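Can2 (Sulfobacillus thermosulfidooxidans, PDB 7BDV) is a CRISPR ancillary effector nuclease of dual specificity that binds cyclic tetra-adenylate, carries CARF domains and potentiates type III CRISPR defence. Local coordinates at residues N285-K293 against V319-A329; P305-D313 against A337-I347. One frame throughout, in Å; residues are numbered along the deposited sequence.

Contact 1: N285-K293 against V319-A329; sequences NKLHVIECK and VAGIKGKSMFA. With nucleotides of chain E.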
loop_
_atom_site.group_PDB
_atom_site.type_symbol
_atom_site.label_atom_id
_atom_site.label_comp_id
_atom_site.label_asym_id
_atom_site.label_seq_id
_atom_site.Cartn_x
_atom_site.Cartn_y
_atom_site.Cartn_z
ATOM N N ASN A 285 -18.685 -6.654 -3.894
ATOM C CA ASN A 285 -18.435 -5.698 -2.787
ATOM C C ASN A 285 -16.961 -5.284 -2.704
ATOM O O ASN A 285 -16.581 -4.769 -1.671
ATOM C CB ASN A 285 -18.874 -6.295 -1.454
ATOM C CG ASN A 285 -20.354 -6.593 -1.474
ATOM O OD1 ASN A 285 -21.140 -5.719 -1.839
ATOM N ND2 ASN A 285 -20.729 -7.828 -1.163
ATOM N N LYS A 286 -16.184 -5.469 -3.763
ATOM C CA LYS A 286 -14.764 -5.035 -3.818
ATOM C C LYS A 286 -14.604 -3.975 -4.901
ATOM O O LYS A 286 -15.154 -4.204 -6.025
ATOM C CB LYS A 286 -13.874 -6.236 -4.128
ATOM C CG LYS A 286 -13.793 -7.286 -3.041
ATOM C CD LYS A 286 -12.799 -8.373 -3.428
ATOM C CE LYS A 286 -12.907 -9.641 -2.615
ATOM N NZ LYS A 286 -13.976 -10.518 -3.158
ATOM N N LEU A 287 -13.909 -2.877 -4.594
ATOM C CA LEU A 287 -13.664 -1.822 -5.592
ATOM C C LEU A 287 -12.540 -2.279 -6.520
ATOM O O LEU A 287 -11.497 -2.727 -6.031
ATOM C CB LEU A 287 -13.367 -0.498 -4.917
ATOM C CG LEU A 287 -13.403 0.699 -5.846
ATOM C CD1 LEU A 287 -14.817 0.960 -6.330
ATOM C CD2 LEU A 287 -12.861 1.920 -5.143
ATOM N N HIS A 288 -12.804 -2.197 -7.813
ATOM C CA HIS A 288 -11.886 -2.551 -8.918
ATOM C C HIS A 288 -11.487 -1.250 -9.603
ATOM O O HIS A 288 -12.381 -0.489 -10.006
ATOM C CB HIS A 288 -12.573 -3.528 -9.862
ATOM C CG HIS A 288 -12.808 -4.898 -9.341
ATOM N ND1 HIS A 288 -13.703 -5.156 -8.325
ATOM C CD2 HIS A 288 -12.329 -6.102 -9.738
ATOM C CE1 HIS A 288 -13.727 -6.456 -8.085
ATOM N NE2 HIS A 288 -12.883 -7.062 -8.941
ATOM N N VAL A 289 -10.182 -0.998 -9.712
ATOM C CA VAL A 289 -9.604 0.193 -10.381
ATOM C C VAL A 289 -8.747 -0.293 -11.557
ATOM O O VAL A 289 -7.845 -1.143 -11.336
ATOM C CB VAL A 289 -8.816 1.028 -9.356
ATOM C CG1 VAL A 289 -8.173 2.261 -9.966
ATOM C CG2 VAL A 289 -9.696 1.403 -8.159
ATOM N N ILE A 290 -9.016 0.200 -12.763
ATOM C CA ILE A 290 -8.150 -0.019 -13.967
ATOM C C ILE A 290 -7.437 1.296 -14.303
ATOM O O ILE A 290 -8.118 2.340 -14.380
ATOM C CB ILE A 290 -8.960 -0.540 -15.159
ATOM C CG1 ILE A 290 -9.751 -1.788 -14.792
ATOM C CG2 ILE A 290 -8.062 -0.775 -16.372
ATOM C CD1 ILE A 290 -10.815 -2.128 -15.768
ATOM N N GLU A 291 -6.106 1.249 -14.394
ATOM C CA GLU A 291 -5.248 2.271 -15.048
ATOM C C GLU A 291 -5.040 1.863 -16.515
ATOM O O GLU A 291 -4.458 0.782 -16.776
ATOM C CB GLU A 291 -3.927 2.377 -14.277
ATOM C CG GLU A 291 -2.993 3.458 -14.781
ATOM C CD GLU A 291 -3.387 4.885 -14.424
ATOM O OE1 GLU A 291 -4.384 5.077 -13.668
ATOM O OE2 GLU A 291 -2.670 5.806 -14.875
ATOM N N CYS A 292 -5.573 2.648 -17.461
ATOM C CA CYS A 292 -5.459 2.373 -18.928
ATOM C C CYS A 292 -5.098 3.631 -19.729
ATOM O O CYS A 292 -5.013 3.513 -20.962
ATOM C CB CYS A 292 -6.736 1.731 -19.455
ATOM S SG CYS A 292 -8.223 2.555 -18.838
ATOM N N LYS A 293 -4.865 4.770 -19.063
ATOM C CA LYS A 293 -4.332 6.014 -19.680
ATOM C C LYS A 293 -2.882 5.799 -20.149
ATOM O O LYS A 293 -2.077 5.325 -19.349
ATOM C CB LYS A 293 -4.408 7.192 -18.707
ATOM C CG LYS A 293 -5.661 8.043 -18.842
ATOM N N VAL A 319 -7.541 4.364 -1.296
ATOM C CA VAL A 319 -8.940 4.662 -1.741
ATOM C C VAL A 319 -9.822 3.427 -1.563
ATOM O O VAL A 319 -11.014 3.594 -1.261
ATOM C CB VAL A 319 -8.939 5.138 -3.204
ATOM C CG1 VAL A 319 -10.280 4.961 -3.912
ATOM C CG2 VAL A 319 -8.425 6.572 -3.265
ATOM N N ALA A 320 -9.260 2.245 -1.817
ATOM C CA ALA A 320 -9.971 0.968 -1.942
ATOM C C ALA A 320 -9.590 0.010 -0.801
ATOM O O ALA A 320 -10.229 -1.030 -0.702
ATOM C CB ALA A 320 -9.662 0.372 -3.297
ATOM N N GLY A 321 -8.589 0.346 0.021
ATOM C CA GLY A 321 -8.158 -0.487 1.150
ATOM C C GLY A 321 -7.497 -1.776 0.683
ATOM O O GLY A 321 -7.257 -1.914 -0.498
ATOM N N ILE A 322 -7.282 -2.718 1.595
ATOM C CA ILE A 322 -6.385 -3.896 1.391
ATOM C C ILE A 322 -7.101 -4.919 0.502
ATOM O O ILE A 322 -6.397 -5.647 -0.207
ATOM C CB ILE A 322 -5.879 -4.482 2.734
ATOM C CG1 ILE A 322 -4.836 -5.586 2.484
ATOM C CG2 ILE A 322 -7.027 -4.954 3.625
ATOM C CD1 ILE A 322 -4.077 -6.079 3.707
ATOM N N LYS A 323 -8.438 -4.950 0.497
ATOM C CA LYS A 323 -9.234 -5.903 -0.316
ATOM C C LYS A 323 -9.584 -5.304 -1.691
ATOM O O LYS A 323 -10.229 -6.017 -2.505
ATOM C CB LYS A 323 -10.515 -6.323 0.413
ATOM C CG LYS A 323 -10.309 -6.971 1.769
ATOM C CD LYS A 323 -9.383 -8.165 1.742
ATOM C CE LYS A 323 -9.424 -8.946 3.040
ATOM N NZ LYS A 323 -9.271 -10.399 2.799
ATOM N N GLY A 324 -9.248 -4.038 -1.934
ATOM C CA GLY A 324 -9.414 -3.378 -3.245
ATOM C C GLY A 324 -8.507 -4.013 -4.283
ATOM O O GLY A 324 -7.487 -4.603 -3.888
ATOM N N LYS A 325 -8.887 -3.957 -5.558
ATOM C CA LYS A 325 -8.204 -4.679 -6.663
ATOM C C LYS A 325 -7.850 -3.680 -7.758
ATOM O O LYS A 325 -8.701 -2.855 -8.113
ATOM C CB LYS A 325 -9.097 -5.809 -7.180
ATOM C CG LYS A 325 -9.218 -6.969 -6.212
ATOM C CD LYS A 325 -10.309 -7.922 -6.514
ATOM C CE LYS A 325 -9.988 -8.809 -7.697
ATOM N NZ LYS A 325 -11.199 -9.593 -8.046
ATOM N N SER A 326 -6.625 -3.756 -8.266
ATOM C CA SER A 326 -6.049 -2.797 -9.237
ATOM C C SER A 326 -5.530 -3.568 -10.443
ATOM O O SER A 326 -5.010 -4.674 -10.319
ATOM C CB SER A 326 -4.996 -1.957 -8.585
ATOM O OG SER A 326 -3.960 -2.782 -8.068
HETATM N N MSE A 327 -5.725 -3.004 -11.632
HETATM C CA MSE A 327 -5.198 -3.592 -12.854
HETATM C C MSE A 327 -4.524 -2.505 -13.671
HETATM O O MSE A 327 -4.986 -1.364 -13.687
HETATM C CB MSE A 327 -6.301 -4.223 -13.702
HETATM C CG MSE A 327 -5.841 -4.533 -15.120
HETATM SE SE MSE A 327 -7.185 -5.502 -16.094
HETATM C CE MSE A 327 -6.747 -7.404 -15.794
ATOM N N PHE A 328 -3.432 -2.883 -14.339
ATOM C CA PHE A 328 -2.756 -1.997 -15.267
ATOM C C PHE A 328 -2.903 -2.588 -16.663
ATOM O O PHE A 328 -2.379 -3.687 -16.934
ATOM C CB PHE A 328 -1.309 -1.778 -14.817
ATOM C CG PHE A 328 -0.481 -0.892 -15.711
ATOM C CD1 PHE A 328 -1.061 0.133 -16.442
ATOM C CD2 PHE A 328 0.896 -1.049 -15.793
ATOM C CE1 PHE A 328 -0.298 0.957 -17.248
ATOM C CE2 PHE A 328 1.663 -0.210 -16.595
ATOM C CZ PHE A 328 1.063 0.785 -17.318
ATOM N N ALA A 329 -3.652 -1.908 -17.518
ATOM C CA ALA A 329 -3.964 -2.323 -18.905
ATOM C C ALA A 329 -3.245 -1.389 -19.872
ATOM O O ALA A 329 -3.305 -0.159 -19.662
ATOM C CB ALA A 329 -5.471 -2.312 -19.126
ATOM P P A E 1 -8.597 -4.234 10.543
ATOM O OP1 A E 1 -9.539 -3.055 10.377
ATOM O OP2 A E 1 -7.543 -4.202 9.448
ATOM O "O5'" A E 1 -9.431 -5.584 10.470
ATOM C "C5'" A E 1 -10.250 -5.777 9.321
ATOM C "C4'" A E 1 -10.652 -7.216 9.303
ATOM O "O4'" A E 1 -11.774 -7.358 8.408
ATOM C "C3'" A E 1 -9.598 -8.191 8.767
ATOM O "O3'" A E 1 -9.926 -9.475 9.208
ATOM C "C2'" A E 1 -9.909 -8.203 7.283
ATOM O "O2'" A E 1 -9.409 -9.374 6.678
ATOM C "C1'" A E 1 -11.436 -8.252 7.375
ATOM N N9 A E 1 -12.209 -7.861 6.242
ATOM C C8 A E 1 -13.357 -8.480 5.840
ATOM N N7 A E 1 -13.907 -7.915 4.803
ATOM C C5 A E 1 -13.090 -6.841 4.528
ATOM C C6 A E 1 -13.150 -5.842 3.548
ATOM N N6 A E 1 -14.110 -5.754 2.637
ATOM N N1 A E 1 -12.187 -4.905 3.571
ATOM C C2 A E 1 -11.227 -4.986 4.489
ATOM N N3 A E 1 -11.043 -5.885 5.424
ATOM C C4 A E 1 -12.037 -6.787 5.417
HETATM O O HOH W 1 -1.659 2.108 -20.377
#
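Lys-325 and His-288 rise together from the same face of the sheet, their side chains alongside each other. CB of Lys-325 stands over the rim of the imidazole, and its NZ donates to His-288 NE2 at 3.2 Å, tilted 30° out of the ring plane. With CG beside its own backbone N (chi1 -70°), the imidazole swings back along its own strand, where ND1 gives its hydrogen to Lys-286 O (2.9 Å). Both ring nitrogens are thus used; Phe-281 stacks on the ring, and Trp-363 accepts a second Lys-325 bond through its O. Beneath them the strands are zipped in parallel, from Lys-325 N to Leu-287 O (2.9 Å) through to Ala-329 N to Glu-291 O (2.9 Å).

This is the beta-alpha-beta unit 286-291, 306-320, 325-329 of the Card1-like endonuclease domain; Asp-278, Glu-291 and Lys-293 are spaced as in the PD-(D/E)XK signature. Packing is dense along the middle: Ile-290 CG2 meets Ala-329 CB at 4.1 Å, with Ile-290 and Met-327 both against Trp-363. On the other face, Leu-287 CD2 fits against Ala-320 CB (4.0 Å), and the edge of the Phe-328 ring faces Glu-291 O, 3.5 Å from CD1.

The lysine end is looser and partly exposed. There the Lys-286 chain passes the backbone of Lys-323, CD to O 3.6 Å, before its NZ bonds to Ser-121 O. Lys-323 itself bends away to lay CB and CG against the adenine of nucleotide A1 of chain E; it also packs on Tyr-71 of the second subunit.

Contact 2: P305-D313 against A337-I347; sequences PMETIYKID and AAKKRCLNNSI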
loop_
_atom_site.group_PDB
_atom_site.type_symbol
_atom_site.label_atom_id
_atom_site.label_comp_id
_atom_site.label_asym_id
_atom_site.label_seq_id
_atom_site.Cartn_x
_atom_site.Cartn_y
_atom_site.Cartn_z
ATOM N N PRO A 305 6.649 2.929 -17.452
ATOM C CA PRO A 305 5.524 2.475 -16.634
ATOM C C PRO A 305 5.751 2.545 -15.124
ATOM O O PRO A 305 4.797 2.475 -14.341
ATOM C CB PRO A 305 5.384 1.008 -17.088
ATOM C CG PRO A 305 6.815 0.585 -17.396
ATOM C CD PRO A 305 7.416 1.817 -18.037
HETATM N N MSE A 306 7.021 2.607 -14.702
HETATM C CA MSE A 306 7.371 2.401 -13.306
HETATM C C MSE A 306 6.719 3.462 -12.414
HETATM O O MSE A 306 6.168 3.127 -11.373
HETATM C CB MSE A 306 8.894 2.374 -13.135
HETATM C CG MSE A 306 9.564 1.126 -13.680
HETATM SE SE MSE A 306 8.990 -0.502 -12.737
HETATM C CE MSE A 306 10.548 -1.671 -12.418
ATOM N N GLU A 307 6.770 4.738 -12.815
ATOM C CA GLU A 307 6.140 5.794 -12.036
ATOM C C GLU A 307 4.628 5.512 -11.908
ATOM O O GLU A 307 4.075 5.759 -10.838
ATOM C CB GLU A 307 6.435 7.170 -12.648
ATOM N N THR A 308 3.985 4.980 -12.948
ATOM C CA THR A 308 2.524 4.685 -12.983
ATOM C C THR A 308 2.219 3.533 -12.015
ATOM O O THR A 308 1.182 3.588 -11.299
ATOM C CB THR A 308 2.061 4.389 -14.415
ATOM N N ILE A 309 3.087 2.516 -11.968
ATOM C CA ILE A 309 2.869 1.356 -11.063
ATOM C C ILE A 309 2.862 1.820 -9.594
ATOM O O ILE A 309 2.003 1.340 -8.831
ATOM C CB ILE A 309 3.902 0.245 -11.317
ATOM C CG1 ILE A 309 3.764 -0.320 -12.734
ATOM C CG2 ILE A 309 3.778 -0.827 -10.248
ATOM C CD1 ILE A 309 4.964 -1.141 -13.196
ATOM N N TYR A 310 3.787 2.696 -9.205
ATOM C CA TYR A 310 3.914 3.224 -7.824
ATOM C C TYR A 310 2.657 4.029 -7.478
ATOM O O TYR A 310 2.167 3.933 -6.363
ATOM C CB TYR A 310 5.118 4.144 -7.663
ATOM C CG TYR A 310 6.474 3.491 -7.732
ATOM C CD1 TYR A 310 6.759 2.329 -7.044
ATOM C CD2 TYR A 310 7.494 4.084 -8.451
ATOM C CE1 TYR A 310 8.024 1.769 -7.071
ATOM C CE2 TYR A 310 8.764 3.532 -8.493
ATOM C CZ TYR A 310 9.021 2.350 -7.830
ATOM O OH TYR A 310 10.258 1.780 -7.886
ATOM N N LYS A 311 2.167 4.824 -8.414
ATOM C CA LYS A 311 0.942 5.638 -8.206
ATOM C C LYS A 311 -0.243 4.683 -8.003
ATOM O O LYS A 311 -0.942 4.844 -6.982
ATOM C CB LYS A 311 0.753 6.608 -9.375
ATOM C CG LYS A 311 -0.449 7.536 -9.239
ATOM C CD LYS A 311 -1.052 7.974 -10.553
ATOM C CE LYS A 311 -1.785 9.290 -10.427
ATOM N NZ LYS A 311 -0.855 10.441 -10.506
ATOM N N ILE A 312 -0.427 3.693 -8.889
ATOM C CA ILE A 312 -1.525 2.676 -8.786
ATOM C C ILE A 312 -1.471 2.042 -7.392
ATOM O O ILE A 312 -2.529 1.970 -6.689
ATOM C CB ILE A 312 -1.409 1.590 -9.884
ATOM C CG1 ILE A 312 -1.690 2.087 -11.300
ATOM C CG2 ILE A 312 -2.300 0.416 -9.564
ATOM C CD1 ILE A 312 -1.359 1.042 -12.383
ATOM N N ASP A 313 -0.283 1.567 -6.996
ATOM C CA ASP A 313 -0.097 0.891 -5.698
ATOM C C ASP A 313 -0.504 1.842 -4.560
ATOM O O ASP A 313 -1.281 1.419 -3.709
ATOM C CB ASP A 313 1.341 0.408 -5.534
ATOM C CG ASP A 313 1.525 -0.492 -4.326
ATOM O OD1 ASP A 313 0.590 -1.244 -4.028
ATOM O OD2 ASP A 313 2.596 -0.430 -3.687
ATOM N N ALA A 337 10.498 -6.301 -15.983
ATOM C CA ALA A 337 10.668 -5.645 -14.673
ATOM C C ALA A 337 9.345 -4.998 -14.236
ATOM O O ALA A 337 8.985 -5.131 -13.051
ATOM C CB ALA A 337 11.777 -4.637 -14.784
ATOM N N ALA A 338 8.660 -4.307 -15.140
ATOM C CA ALA A 338 7.380 -3.611 -14.863
ATOM C C ALA A 338 6.328 -4.656 -14.498
ATOM O O ALA A 338 5.569 -4.418 -13.527
ATOM C CB ALA A 338 6.946 -2.776 -16.046
ATOM N N LYS A 339 6.321 -5.795 -15.206
ATOM C CA LYS A 339 5.374 -6.914 -14.962
ATOM C C LYS A 339 5.685 -7.544 -13.603
ATOM O O LYS A 339 4.732 -7.861 -12.847
ATOM C CB LYS A 339 5.405 -7.941 -16.101
ATOM C CG LYS A 339 4.627 -7.546 -17.354
ATOM C CD LYS A 339 4.962 -8.367 -18.570
ATOM C CE LYS A 339 4.019 -8.112 -19.724
ATOM N NZ LYS A 339 4.597 -8.601 -20.996
ATOM N N LYS A 340 6.967 -7.708 -13.277
ATOM C CA LYS A 340 7.387 -8.305 -11.990
ATOM C C LYS A 340 6.976 -7.379 -10.830
ATOM O O LYS A 340 6.527 -7.907 -9.790
ATOM C CB LYS A 340 8.885 -8.626 -12.028
ATOM C CG LYS A 340 9.214 -9.970 -12.684
ATOM C CD LYS A 340 10.642 -10.091 -13.241
ATOM N N ARG A 341 7.093 -6.057 -10.978
ATOM C CA ARG A 341 6.702 -5.116 -9.892
ATOM C C ARG A 341 5.182 -5.207 -9.690
ATOM O O ARG A 341 4.727 -5.269 -8.511
ATOM C CB ARG A 341 7.165 -3.682 -10.165
ATOM C CG ARG A 341 6.848 -2.742 -9.003
ATOM C CD ARG A 341 7.635 -1.452 -9.048
ATOM N NE ARG A 341 9.076 -1.660 -8.953
ATOM C CZ ARG A 341 9.786 -1.759 -7.826
ATOM N NH1 ARG A 341 9.208 -1.676 -6.636
ATOM N NH2 ARG A 341 11.091 -1.943 -7.906
ATOM N N CYS A 342 4.419 -5.250 -10.781
ATOM C CA CYS A 342 2.951 -5.432 -10.734
ATOM C C CYS A 342 2.589 -6.704 -9.965
ATOM O O CYS A 342 1.741 -6.623 -9.045
ATOM C CB CYS A 342 2.361 -5.457 -12.137
ATOM S SG CYS A 342 2.372 -3.825 -12.894
ATOM N N LEU A 343 3.199 -7.842 -10.308
ATOM C CA LEU A 343 2.966 -9.131 -9.597
ATOM C C LEU A 343 3.280 -8.940 -8.108
ATOM O O LEU A 343 2.450 -9.316 -7.271
ATOM C CB LEU A 343 3.825 -10.251 -10.205
ATOM C CG LEU A 343 3.713 -11.608 -9.508
ATOM C CD1 LEU A 343 2.296 -12.156 -9.651
ATOM C CD2 LEU A 343 4.745 -12.597 -10.047
ATOM N N ASN A 344 4.439 -8.363 -7.798
ATOM C CA ASN A 344 4.884 -8.111 -6.408
ATOM C C ASN A 344 3.851 -7.244 -5.652
ATOM O O ASN A 344 3.698 -7.434 -4.445
ATOM C CB ASN A 344 6.252 -7.436 -6.403
ATOM C CG ASN A 344 6.843 -7.386 -5.014
ATOM O OD1 ASN A 344 7.122 -8.435 -4.443
ATOM N ND2 ASN A 344 7.004 -6.192 -4.462
ATOM N N ASN A 345 3.169 -6.324 -6.342
ATOM C CA ASN A 345 2.280 -5.305 -5.717
ATOM C C ASN A 345 0.806 -5.730 -5.802
ATOM O O ASN A 345 -0.057 -4.890 -5.491
ATOM C CB ASN A 345 2.490 -3.938 -6.369
ATOM C CG ASN A 345 3.796 -3.286 -5.963
ATOM O OD1 ASN A 345 4.662 -3.908 -5.339
ATOM N ND2 ASN A 345 3.946 -2.028 -6.321
ATOM N N SER A 346 0.543 -6.966 -6.235
ATOM C CA SER A 346 -0.802 -7.559 -6.462
ATOM C C SER A 346 -1.604 -6.731 -7.476
ATOM O O SER A 346 -2.834 -6.635 -7.329
ATOM C CB SER A 346 -1.567 -7.708 -5.157
ATOM O OG SER A 346 -0.948 -8.651 -4.300
ATOM N N ILE A 347 -0.942 -6.155 -8.479
ATOM C CA ILE A 347 -1.602 -5.420 -9.596
ATOM C C ILE A 347 -1.679 -6.371 -10.786
ATOM O O ILE A 347 -0.624 -6.783 -11.280
ATOM C CB ILE A 347 -0.831 -4.134 -9.917
ATOM C CG1 ILE A 347 -0.759 -3.207 -8.701
ATOM C CG2 ILE A 347 -1.388 -3.438 -11.142
ATOM C CD1 ILE A 347 0.135 -2.024 -8.889
#
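Arg-341 presents one face of its guanidinium to Tyr-310, whose OH stands over the centre, 3.6 Å from Arg-341 CZ. Ring and guanidinium planes are 56° apart, an oblique overlap and not a flat stack. CG anti to the backbone N (chi1 -176°) sends the arginine arm across to the other helix, where its CG rests on Ile-309 CG2 at 3.8 Å. NE is buried with no hydrogen-bonding partner in the model; CE of the poorly ordered selenomethionine Met-306 lies at the guanidinium edge, near its plane. NH1 donates to Asn-275 of the second subunit, and NH2 makes a weak bond to Ser-274 O of that subunit.

Ile-309 fills the middle, its CD1 packing on both Cys-342 SG (3.7 Å) and Ala-338 CB (3.8 Å). Farther along, the Asp-313 carboxylate and the Asn-345 amide stack with planes 29° apart; OD2 and ND2 are 3.4 Å apart but poorly angled for a bond. The carboxylate is held instead by Ser-314 and Arg-318 of the second subunit.

A Schellman motif with Ser-346 at positive phi ends helix 336-344 and turns Ile-347 back, so that its CD1 reaches Ile-312 CG2 at 3.5 Å. Helix segments 306-313 and 337-344 run nearly parallel, axes 10.3 Å apart at closest approach, with Ile-312 and Ile-347 both resting on Ser-326 of strand 325-329 and Cys-342 on Val-349 of strand 347-350.

In the fold
Contact 1 pairs two strands of the endonuclease sheet, and contact 2 pairs two helices that pack on it; their centres lie 13 Å apart. Helix 306-320 serves both. From it Ile-312 CD1 reaches Glu-291 CB at 3.5 Å, while Ser-326 OG meets Ile-347 CG1 at 3.3 Å. Glu-291, part of the probable nuclease signature, thus has its CB against helix 306-320, while its carboxylate lies close to that of Asp-278, two like charges. The opposite end of contact 1 touches the bound adenylate, with Lys-323 CG 3.3 Å from N1 of A1 of chain E; contact 2 stays about 12 Å from it at the nearest atoms and faces the second subunit.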